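Local coordinates for protein prophenoloxidase b (Marsupenaeus japonicus, PDB 3WKY) that belongs to the type 3 copper proteins and, as the precursor of a phenoloxidase, probably serves the oxidation of phenols at a dinuclear copper centre that binds dioxygen, at residues P139-P144 / A383-V388; L263-G266 / E270-S273; G307-Y312 / F404-L409; T324-V329 / L636-S641. All coordinates share one frame; numbering follows the deposited sequence. Where two conformers were deposited one is given.

In the fold
From the N terminus, residues 139-144 open interaction 1, which closes only at 383-388, 239 residues on. Nested inside that long loop, interaction 2 (263-266 with 270-273) closes a short turn of its own, and the two touch, Asp140 and Val143 packing on Thr265 and Leu263. Interaction 3 starts at the end of helix 294-310, before interaction 1 has closed, and finishes on helix 391-409; interaction 4 starts at 324-329 and ends far along the chain at 636-641. Interactions 1, 3 and 4 therefore cross one another. Interactions 3 and 4 meet through Lys408 and Glu637; interaction 4 ties the copper-containing and Ig-like regions together.

Interaction 1. Residues P139-P144 / A383-V388; sequences PDRFVP and AVETAV
Arg141 and Glu385 meet with their flat groups nearly coplanar, the guanidinium and carboxylate planes being 28° apart. NE of Arg141 donates to Glu385 OE2 over 2.8 Å in an almost straight bond (167° at the hydrogen), and the acceptor lies close to the guanidinium plane. OE2 receives it on the anti lone pair, the side turned away from OE1. Behind the charged ends the aliphatic parts also touch, Arg141 CG standing 3.9 Å from Glu385 CG. The glutamate reaches this place by setting CG between its backbone N and carbonyl carbon (chi1 72°) and bending again at the next bond. On another edge of the same guanidinium, NH1 forms a salt bridge with Asp140 OD1 at 2.8 Å, this time through the syn lone pair, so two carboxylates fix the rotation of the arginine head. Asp140 OD2 is in turn bonded to Tyr19 OH. This buried network links two loops of the hemocyanin-type copper domain, one between helices 134-137 and 145-160, the other leading into helix 391-409. The second loop also lies next to the copper site, for Val384 O is hydrogen-bonded to ND1 of His199, a residue of the Cu2-O2 pocket. Thr386 turns its methyl to the arginine, CG2 lying 4.0 Å from Arg141 CD, while its hydroxyl is bonded to Val380 O. One water donates to both main chains, at 2.8 Å from Arg141 O and 2.8 Å from Glu385 O. Beside it, Phe142 CE1 approaches Glu385 O to 3.9 Å, and one face of its ring is overlaid near the rim by Arg141 CB.

Interaction 2. Residues L263-G266 / E270-S273; sequences LTTG and EWSS. With NA (sodium ion), chain P.
Leu263 O accepts from Trp271 N at 2.9 Å (162° at the hydrogen), and with the CA atoms of Thr264 and Glu270 only 3.9 Å apart the chain doubles back on itself as a single beta bridge. No strand extends from it: this is an isolated bridge closing a short turn in the long loop between helices 218-239 and 294-310 of the copper-containing domain. A water supplements it, accepting from Leu263 N and donating to Trp271 O. The indole of Trp271 is applied to the first limb through its pyrrole side. Leu263 O lies in the ring plane at that edge, 3.3 Å from CD1, and Leu263 CB packs against the same CD1 at 3.5 Å. The side chains of Thr265 and Trp271 cross at about a right angle, and the methyl CG2 of Thr265 lies 3.5 Å from Trp271 NE1. With alanine in place of Trp271, Leu263 CB and Thr265 CG2 would probably lose their apolar neighbour and a gap would open beside the turn. On the Thr264 and Glu270 side the contact is partly polar. Thr264 OG1 is hydrogen-bonded to Thr145 OG1 and shares a water with Glu270 OE2, which receives a proton from that water. Glu270, extended beyond CG, brings its carboxylate close to that of Glu270 of the second subunit, a pairing of like charges that may raise its proton affinity. At chi1 72°, Thr265 has its hydroxyl between the backbone N and the carbonyl carbon, and OG1 binds a sodium ion at 2.8 Å.

Interaction 3. Residues G307-Y312 / F404-L409; sequences GIDVGY and FHRYKL
Arg406 reaches across to Asp309 and Ile308 from the last turns of helix 391-409. CB points toward helix 294-310, and with CG opposite the backbone N (chi1 -175°) the chain runs out extended as far as NE. CG passes the branch methyl CG2 of Ile308 at 4.2 Å; CD then lies 4.1 Å from Asp309 OD1. NE donates to that OD1 over 3.1 Å, meeting it on the syn side but tilted from both planes. NH2 makes the straighter bond, 171° at the hydrogen, to Asp309 OD2 at 2.8 Å; OD2 receives it on its syn lone pair and itself lies in the guanidinium plane. The grip is thus side-on and two-pronged, one nitrogen to each oxygen, and it holds both flat groups nearly coplanar (24°). Replacing Arg406 by leucine would probably leave the Asp309 carboxylate without this charged mate and freer to turn; it would also remove the cation-pi contact with Tyr305. Here two helices of the hemocyanin copper domain pack together, and the first ends in a Schellman motif with Gly311 as C-prime residue, its positive phi accompanying weak bonds from Tyr312 N to Gly307 O and from Gly311 N to Ile308 O. Beside the salt bridge, Ile308 presses CG2 onto Tyr407, 3.6 Å from CA and 4.0 Å from CB. Asp309 O accepts from Asn241 ND2 of the third subunit.

Interaction 4. Residues T324-V329 / L636-S641; sequences TDNPEV and LERRSS. With EDO (1,2-ethanediol), chain N.
Arg638 sends its guanidinium end-on to Asn326, both NH1 and NH2 donating to the single oxygen OD1. The NH2 bond is the shorter, 2.9 Å from OD1 against 3.2 Å for NH1. Both nitrogens come from the same face of the amide, whose plane stands 56° from that of the guanidinium, and NH2 lies well above the carbonyl plane, not on a lone pair. Asp325 O is also 2.9 Å from Arg638 NH2, but badly angled for a hydrogen bond. Gln418 NE2 is a further donor to OD1, while NH1 also gives a hydrogen bond to Pro412 O. NE of Arg638 donates to a water 2.8 Å away; an extended run from CG to NE carries it there. That water donates to Asp325 OD2 and to Glu637 OE2, joining two carboxylate oxygens that lie 4.3 Å apart. Their like charges are probably offset by Lys408 NZ, which forms a salt bridge with each, so both carboxylates are probably kept ionised. The other oxygens are taken as well: Asp325 OD1 by Tyr407 OH and Ile335 N, Glu637 OE1 by Tyr414 OH. Thr324 OG1 accepts from Asn326 N at 3.0 Å, an ST turn that shapes the backbone just before the amide. Taken whole, the arrangement is a buried polar network between domains, binding the copper-containing domain to the Ig-like domain of the hemocyanin-type fold.

Interaction 1. Residues P139-P144 / A383-V388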
# COMPACT_ATOMS: atom_id res chain seq x y z
N PRO A 139 8.24 -19.42 -40.66
CA PRO A 139 7.33 -20.23 -39.85
C PRO A 139 7.61 -20.15 -38.34
O PRO A 139 6.68 -20.37 -37.57
CB PRO A 139 7.57 -21.66 -40.37
CG PRO A 139 8.83 -21.61 -41.16
CD PRO A 139 8.95 -20.22 -41.68
N ASP A 140 8.84 -19.82 -37.95
CA ASP A 140 9.20 -19.73 -36.53
C ASP A 140 8.38 -18.66 -35.79
O ASP A 140 8.27 -18.71 -34.56
CB ASP A 140 10.70 -19.43 -36.35
CG ASP A 140 11.08 -18.04 -36.85
OD1 ASP A 140 10.89 -17.05 -36.12
OD2 ASP A 140 11.58 -17.93 -37.99
N ARG A 141 7.82 -17.71 -36.54
CA ARG A 141 7.02 -16.64 -35.94
C ARG A 141 5.61 -17.06 -35.58
O ARG A 141 4.92 -16.33 -34.86
CB ARG A 141 6.95 -15.40 -36.86
CG ARG A 141 8.29 -14.75 -37.18
CD ARG A 141 8.96 -14.09 -35.96
NE ARG A 141 9.86 -13.02 -36.37
CZ ARG A 141 11.15 -13.18 -36.66
NH1 ARG A 141 11.72 -14.38 -36.60
NH2 ARG A 141 11.88 -12.14 -37.02
N PHE A 142 5.17 -18.23 -36.06
CA PHE A 142 3.77 -18.63 -35.94
C PHE A 142 3.58 -20.00 -35.29
O PHE A 142 2.48 -20.34 -34.86
CB PHE A 142 3.11 -18.62 -37.33
CG PHE A 142 3.33 -17.35 -38.09
CD1 PHE A 142 2.51 -16.24 -37.87
CD2 PHE A 142 4.36 -17.25 -39.01
CE1 PHE A 142 2.72 -15.06 -38.55
CE2 PHE A 142 4.58 -16.06 -39.70
CZ PHE A 142 3.76 -14.96 -39.46
N VAL A 143 4.66 -20.78 -35.24
CA VAL A 143 4.60 -22.17 -34.80
C VAL A 143 5.43 -22.32 -33.52
O VAL A 143 6.54 -21.82 -33.46
CB VAL A 143 5.17 -23.10 -35.90
CG1 VAL A 143 5.18 -24.55 -35.46
CG2 VAL A 143 4.37 -22.93 -37.21
N PRO A 144 4.87 -22.99 -32.49
CA PRO A 144 5.56 -23.04 -31.20
C PRO A 144 6.92 -23.70 -31.28
O PRO A 144 7.14 -24.59 -32.11
CB PRO A 144 4.65 -23.92 -30.34
CG PRO A 144 3.30 -23.81 -30.99
CD PRO A 144 3.57 -23.67 -32.45
N ALA A 383 7.24 -6.59 -32.15
CA ALA A 383 7.32 -6.92 -33.59
C ALA A 383 5.94 -7.02 -34.21
O ALA A 383 5.04 -7.60 -33.61
CB ALA A 383 8.07 -8.23 -33.78
N VAL A 384 5.76 -6.49 -35.43
CA VAL A 384 4.41 -6.45 -36.01
C VAL A 384 3.86 -7.81 -36.38
O VAL A 384 2.64 -7.99 -36.39
CB VAL A 384 4.29 -5.48 -37.22
CG1 VAL A 384 4.39 -4.03 -36.76
CG2 VAL A 384 5.36 -5.78 -38.27
N GLU A 385 4.73 -8.75 -36.69
CA GLU A 385 4.23 -10.06 -37.10
C GLU A 385 3.89 -10.95 -35.91
O GLU A 385 3.33 -12.03 -36.10
CB GLU A 385 5.21 -10.76 -38.07
CG GLU A 385 6.51 -11.27 -37.44
CD GLU A 385 7.56 -10.19 -37.19
OE1 GLU A 385 7.26 -8.98 -37.25
OE2 GLU A 385 8.72 -10.57 -36.93
N THR A 386 4.20 -10.50 -34.69
CA THR A 386 3.91 -11.30 -33.50
C THR A 386 3.06 -10.61 -32.41
O THR A 386 2.54 -11.29 -31.52
CB THR A 386 5.22 -11.77 -32.79
OG1 THR A 386 6.03 -10.63 -32.48
CG2 THR A 386 6.01 -12.75 -33.68
N ALA A 387 2.93 -9.29 -32.47
CA ALA A 387 2.33 -8.54 -31.35
C ALA A 387 0.88 -8.90 -31.05
O ALA A 387 0.47 -8.95 -29.89
CB ALA A 387 2.47 -7.03 -31.56
N VAL A 388 0.10 -9.19 -32.10
CA VAL A 388 -1.32 -9.53 -31.93
C VAL A 388 -1.55 -10.78 -31.06
O VAL A 388 -2.59 -10.91 -30.41
CB VAL A 388 -2.01 -9.65 -33.32
CG1 VAL A 388 -3.45 -10.16 -33.21
CG2 VAL A 388 -1.99 -8.28 -34.01
O HOH W 1 2.76 -14.53 -34.91

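Interaction 2. Residues L263-G266 / E270-S273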
# COMPACT_ATOMS: atom_id res chain seq x y z
N LEU A 263 7.78 -19.09 -28.56
CA LEU A 263 8.35 -18.90 -29.90
C LEU A 263 9.86 -18.73 -29.83
O LEU A 263 10.37 -18.09 -28.91
CB LEU A 263 7.76 -17.65 -30.57
CG LEU A 263 6.26 -17.65 -30.88
CD1 LEU A 263 5.87 -16.30 -31.47
CD2 LEU A 263 5.88 -18.78 -31.83
N THR A 264 10.57 -19.27 -30.83
CA THR A 264 12.02 -19.14 -30.91
C THR A 264 12.38 -18.78 -32.35
O THR A 264 11.89 -19.43 -33.28
CB THR A 264 12.71 -20.46 -30.54
OG1 THR A 264 12.30 -20.86 -29.22
CG2 THR A 264 14.24 -20.33 -30.58
N THR A 265 13.21 -17.76 -32.54
CA THR A 265 13.56 -17.35 -33.92
C THR A 265 14.52 -18.34 -34.55
O THR A 265 15.06 -19.21 -33.87
CB THR A 265 14.23 -15.96 -33.98
OG1 THR A 265 15.57 -16.03 -33.46
CG2 THR A 265 13.42 -14.92 -33.22
N GLY A 266 14.75 -18.20 -35.86
CA GLY A 266 15.61 -19.10 -36.59
C GLY A 266 17.07 -18.97 -36.21
O GLY A 266 17.90 -19.80 -36.57
N GLU A 270 15.01 -17.44 -28.30
CA GLU A 270 13.64 -17.56 -27.77
C GLU A 270 13.10 -16.19 -27.34
O GLU A 270 13.78 -15.45 -26.64
CB GLU A 270 13.61 -18.52 -26.58
CG GLU A 270 12.25 -18.51 -25.87
CD GLU A 270 12.06 -19.67 -24.90
OE1 GLU A 270 11.73 -19.41 -23.72
OE2 GLU A 270 12.20 -20.84 -25.33
N TRP A 271 11.87 -15.86 -27.76
CA TRP A 271 11.27 -14.58 -27.43
C TRP A 271 11.05 -14.50 -25.92
O TRP A 271 10.63 -15.48 -25.29
CB TRP A 271 9.92 -14.40 -28.13
CG TRP A 271 10.03 -14.21 -29.63
CD1 TRP A 271 10.22 -15.19 -30.57
CD2 TRP A 271 9.94 -12.97 -30.36
NE1 TRP A 271 10.27 -14.63 -31.83
CE2 TRP A 271 10.10 -13.28 -31.73
CE3 TRP A 271 9.74 -11.64 -29.98
CZ2 TRP A 271 10.07 -12.29 -32.72
CZ3 TRP A 271 9.73 -10.66 -30.96
CH2 TRP A 271 9.89 -11.00 -32.32
N SER A 272 11.30 -13.32 -25.36
CA SER A 272 11.04 -13.09 -23.95
C SER A 272 9.55 -13.21 -23.65
O SER A 272 8.70 -12.99 -24.52
CB SER A 272 11.54 -11.70 -23.56
OG SER A 272 12.96 -11.68 -23.63
N SER A 273 9.25 -13.60 -22.42
CA SER A 273 7.87 -13.70 -21.96
C SER A 273 7.59 -12.57 -20.98
O SER A 273 8.49 -11.78 -20.65
CB SER A 273 7.66 -15.04 -21.26
OG SER A 273 7.92 -16.14 -22.13
NA NA P . 16.56 -13.48 -34.17
O HOH W 2 9.04 -17.84 -26.00
O HOH W 3 13.87 -22.22 -27.39

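Interaction 3. Residues G307-Y312 / F404-L409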
# COMPACT_ATOMS: atom_id res chain seq x y z
N GLY A 307 -5.33 18.99 -26.68
CA GLY A 307 -5.58 19.39 -28.06
C GLY A 307 -6.91 18.86 -28.57
O GLY A 307 -7.68 19.58 -29.24
N ILE A 308 -7.20 17.60 -28.29
CA ILE A 308 -8.48 17.03 -28.68
C ILE A 308 -9.63 17.81 -28.04
O ILE A 308 -10.61 18.16 -28.70
CB ILE A 308 -8.55 15.54 -28.29
CG1 ILE A 308 -7.66 14.72 -29.23
CG2 ILE A 308 -10.00 15.04 -28.32
CD1 ILE A 308 -7.43 13.26 -28.78
N ASP A 309 -9.49 18.09 -26.74
CA ASP A 309 -10.58 18.72 -25.99
C ASP A 309 -10.86 20.16 -26.41
O ASP A 309 -12.02 20.60 -26.36
CB ASP A 309 -10.30 18.65 -24.48
CG ASP A 309 -10.36 17.23 -23.92
OD1 ASP A 309 -10.84 16.32 -24.63
OD2 ASP A 309 -9.92 17.03 -22.77
N VAL A 310 -9.82 20.88 -26.83
CA VAL A 310 -10.03 22.26 -27.30
C VAL A 310 -10.20 22.38 -28.81
O VAL A 310 -10.50 23.46 -29.32
CB VAL A 310 -8.90 23.22 -26.87
CG1 VAL A 310 -8.77 23.25 -25.34
CG2 VAL A 310 -7.56 22.82 -27.55
N GLY A 311 -10.01 21.27 -29.52
CA GLY A 311 -10.27 21.22 -30.96
C GLY A 311 -9.15 21.70 -31.88
O GLY A 311 -9.40 22.00 -33.05
N TYR A 312 -7.93 21.75 -31.37
CA TYR A 312 -6.80 22.11 -32.21
C TYR A 312 -5.48 21.62 -31.65
O TYR A 312 -5.29 21.47 -30.44
CB TYR A 312 -6.75 23.62 -32.49
CG TYR A 312 -6.69 24.51 -31.26
CD1 TYR A 312 -5.49 24.76 -30.62
CD2 TYR A 312 -7.84 25.11 -30.76
CE1 TYR A 312 -5.43 25.57 -29.50
CE2 TYR A 312 -7.79 25.93 -29.64
CZ TYR A 312 -6.58 26.16 -29.02
OH TYR A 312 -6.50 26.96 -27.90
N PHE A 404 -8.95 7.74 -29.82
CA PHE A 404 -9.63 8.10 -31.07
C PHE A 404 -11.12 8.39 -30.86
O PHE A 404 -11.66 9.34 -31.43
CB PHE A 404 -9.43 7.00 -32.12
CG PHE A 404 -8.02 6.96 -32.70
CD1 PHE A 404 -7.43 8.11 -33.21
CD2 PHE A 404 -7.29 5.77 -32.72
CE1 PHE A 404 -6.14 8.08 -33.75
CE2 PHE A 404 -6.00 5.74 -33.26
CZ PHE A 404 -5.43 6.90 -33.77
N HIS A 405 -11.78 7.59 -30.03
CA HIS A 405 -13.21 7.78 -29.73
C HIS A 405 -13.40 9.08 -28.94
O HIS A 405 -14.38 9.80 -29.14
CB HIS A 405 -13.77 6.58 -28.96
CG HIS A 405 -15.22 6.71 -28.58
ND1 HIS A 405 -16.23 6.76 -29.51
CD2 HIS A 405 -15.81 6.80 -27.37
CE1 HIS A 405 -17.39 6.88 -28.89
NE2 HIS A 405 -17.17 6.89 -27.59
N ARG A 406 -12.45 9.38 -28.05
CA ARG A 406 -12.48 10.67 -27.35
C ARG A 406 -12.53 11.80 -28.37
O ARG A 406 -13.32 12.75 -28.23
CB ARG A 406 -11.23 10.85 -26.48
CG ARG A 406 -11.25 12.12 -25.62
CD ARG A 406 -9.86 12.35 -24.99
NE ARG A 406 -9.85 13.46 -24.03
CZ ARG A 406 -9.80 13.31 -22.71
NH1 ARG A 406 -9.75 12.09 -22.17
NH2 ARG A 406 -9.80 14.38 -21.93
N TYR A 407 -11.70 11.69 -29.40
CA TYR A 407 -11.72 12.70 -30.44
C TYR A 407 -13.06 12.66 -31.21
O TYR A 407 -13.69 13.70 -31.43
CB TYR A 407 -10.52 12.59 -31.39
CG TYR A 407 -10.82 13.39 -32.64
CD1 TYR A 407 -10.73 14.78 -32.63
CD2 TYR A 407 -11.30 12.77 -33.79
CE1 TYR A 407 -11.09 15.53 -33.76
CE2 TYR A 407 -11.65 13.51 -34.92
CZ TYR A 407 -11.54 14.89 -34.89
OH TYR A 407 -11.90 15.63 -36.02
N LYS A 408 -13.50 11.47 -31.61
CA LYS A 408 -14.76 11.39 -32.37
C LYS A 408 -15.92 12.05 -31.63
O LYS A 408 -16.75 12.73 -32.24
CB LYS A 408 -15.13 9.95 -32.74
CG LYS A 408 -14.20 9.30 -33.78
CD LYS A 408 -14.39 9.93 -35.17
CE LYS A 408 -13.61 9.14 -36.24
NZ LYS A 408 -13.90 9.68 -37.62
N LEU A 409 -15.97 11.87 -30.32
CA LEU A 409 -17.06 12.45 -29.53
C LEU A 409 -17.08 13.98 -29.53
O LEU A 409 -18.11 14.60 -29.25
CB LEU A 409 -17.04 11.91 -28.09
CG LEU A 409 -17.47 10.45 -27.92
CD1 LEU A 409 -17.43 10.05 -26.44
CD2 LEU A 409 -18.86 10.18 -28.53

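Interaction 4. Residues T324-V329 / L636-S641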
# COMPACT_ATOMS: atom_id res chain seq x y z
N THR A 324 -11.01 18.83 -37.30
CA THR A 324 -12.42 18.67 -37.66
C THR A 324 -12.61 17.52 -38.63
O THR A 324 -11.77 17.31 -39.51
CB THR A 324 -13.00 19.99 -38.27
OG1 THR A 324 -14.39 19.81 -38.56
CG2 THR A 324 -12.27 20.38 -39.55
N ASP A 325 -13.69 16.76 -38.48
CA ASP A 325 -14.02 15.73 -39.45
C ASP A 325 -15.08 16.25 -40.44
O ASP A 325 -15.64 15.48 -41.22
CB ASP A 325 -14.51 14.44 -38.78
CG ASP A 325 -13.36 13.60 -38.20
OD1 ASP A 325 -12.20 14.09 -38.17
OD2 ASP A 325 -13.61 12.46 -37.76
N ASN A 326 -15.33 17.56 -40.37
CA ASN A 326 -16.10 18.29 -41.40
C ASN A 326 -15.14 19.29 -42.07
O ASN A 326 -15.31 20.50 -41.94
CB ASN A 326 -17.23 19.13 -40.77
CG ASN A 326 -18.41 18.30 -40.24
OD1 ASN A 326 -18.69 17.20 -40.71
ND2 ASN A 326 -19.13 18.87 -39.28
N PRO A 327 -14.10 18.80 -42.77
CA PRO A 327 -13.07 19.76 -43.19
C PRO A 327 -13.49 20.61 -44.40
O PRO A 327 -14.40 20.23 -45.14
CB PRO A 327 -11.91 18.86 -43.61
CG PRO A 327 -12.57 17.60 -44.07
CD PRO A 327 -13.79 17.43 -43.21
N GLU A 328 -12.83 21.74 -44.58
CA GLU A 328 -12.92 22.50 -45.82
C GLU A 328 -12.21 21.70 -46.91
O GLU A 328 -11.40 20.82 -46.61
CB GLU A 328 -12.23 23.85 -45.67
CG GLU A 328 -12.90 24.79 -44.68
CD GLU A 328 -12.09 26.05 -44.44
OE1 GLU A 328 -11.08 26.24 -45.13
OE2 GLU A 328 -12.47 26.84 -43.55
N VAL A 329 -12.52 22.01 -48.16
CA VAL A 329 -11.75 21.44 -49.26
C VAL A 329 -10.28 21.81 -49.07
O VAL A 329 -9.95 22.97 -48.79
CB VAL A 329 -12.26 21.94 -50.63
CG1 VAL A 329 -11.32 21.52 -51.76
CG2 VAL A 329 -13.66 21.40 -50.88
N LEU A 636 -21.14 5.68 -38.63
CA LEU A 636 -21.24 5.07 -37.31
C LEU A 636 -19.99 5.28 -36.44
O LEU A 636 -19.62 4.39 -35.67
CB LEU A 636 -21.55 3.58 -37.45
CG LEU A 636 -22.86 3.30 -38.21
CD1 LEU A 636 -23.07 1.81 -38.36
CD2 LEU A 636 -24.03 3.95 -37.49
N GLU A 637 -19.36 6.44 -36.56
CA GLU A 637 -18.30 6.81 -35.62
C GLU A 637 -18.57 8.16 -34.96
O GLU A 637 -17.71 8.70 -34.28
CB GLU A 637 -16.91 6.80 -36.30
CG GLU A 637 -16.94 7.05 -37.81
CD GLU A 637 -17.40 8.44 -38.17
OE1 GLU A 637 -18.60 8.59 -38.54
OE2 GLU A 637 -16.58 9.38 -38.12
N ARG A 638 -19.78 8.70 -35.15
CA ARG A 638 -20.14 9.94 -34.45
C ARG A 638 -21.32 9.76 -33.51
O ARG A 638 -22.15 8.87 -33.68
CB ARG A 638 -20.47 11.09 -35.42
CG ARG A 638 -19.26 11.69 -36.12
CD ARG A 638 -19.56 13.07 -36.69
NE ARG A 638 -18.61 13.42 -37.75
CZ ARG A 638 -18.72 14.50 -38.52
NH1 ARG A 638 -19.72 15.37 -38.33
NH2 ARG A 638 -17.83 14.71 -39.48
N ARG A 639 -21.41 10.65 -32.53
CA ARG A 639 -22.54 10.62 -31.62
C ARG A 639 -23.81 11.07 -32.34
O ARG A 639 -23.75 11.73 -33.39
CB ARG A 639 -22.28 11.49 -30.40
CG ARG A 639 -22.19 12.97 -30.71
CD ARG A 639 -21.61 13.71 -29.51
NE ARG A 639 -22.26 15.00 -29.30
CZ ARG A 639 -21.76 16.17 -29.69
NH1 ARG A 639 -20.58 16.22 -30.30
NH2 ARG A 639 -22.43 17.29 -29.46
N SER A 640 -24.94 10.70 -31.77
CA SER A 640 -26.26 11.05 -32.32
C SER A 640 -27.19 11.41 -31.18
O SER A 640 -27.02 10.91 -30.07
CB SER A 640 -26.86 9.87 -33.07
OG SER A 640 -28.20 10.18 -33.48
N SER A 641 -28.18 12.25 -31.43
CA SER A 641 -29.17 12.52 -30.40
C SER A 641 -30.08 11.30 -30.22
O SER A 641 -30.73 11.16 -29.19
CB SER A 641 -30.01 13.75 -30.75
OG SER A 641 -30.66 13.55 -31.98
C1 EDO N . -25.76 14.67 -29.40
O1 EDO N . -24.84 15.75 -29.66
C2 EDO N . -25.32 13.95 -28.13
O2 EDO N . -25.10 12.55 -28.38
O HOH W 4 -16.38 11.91 -38.31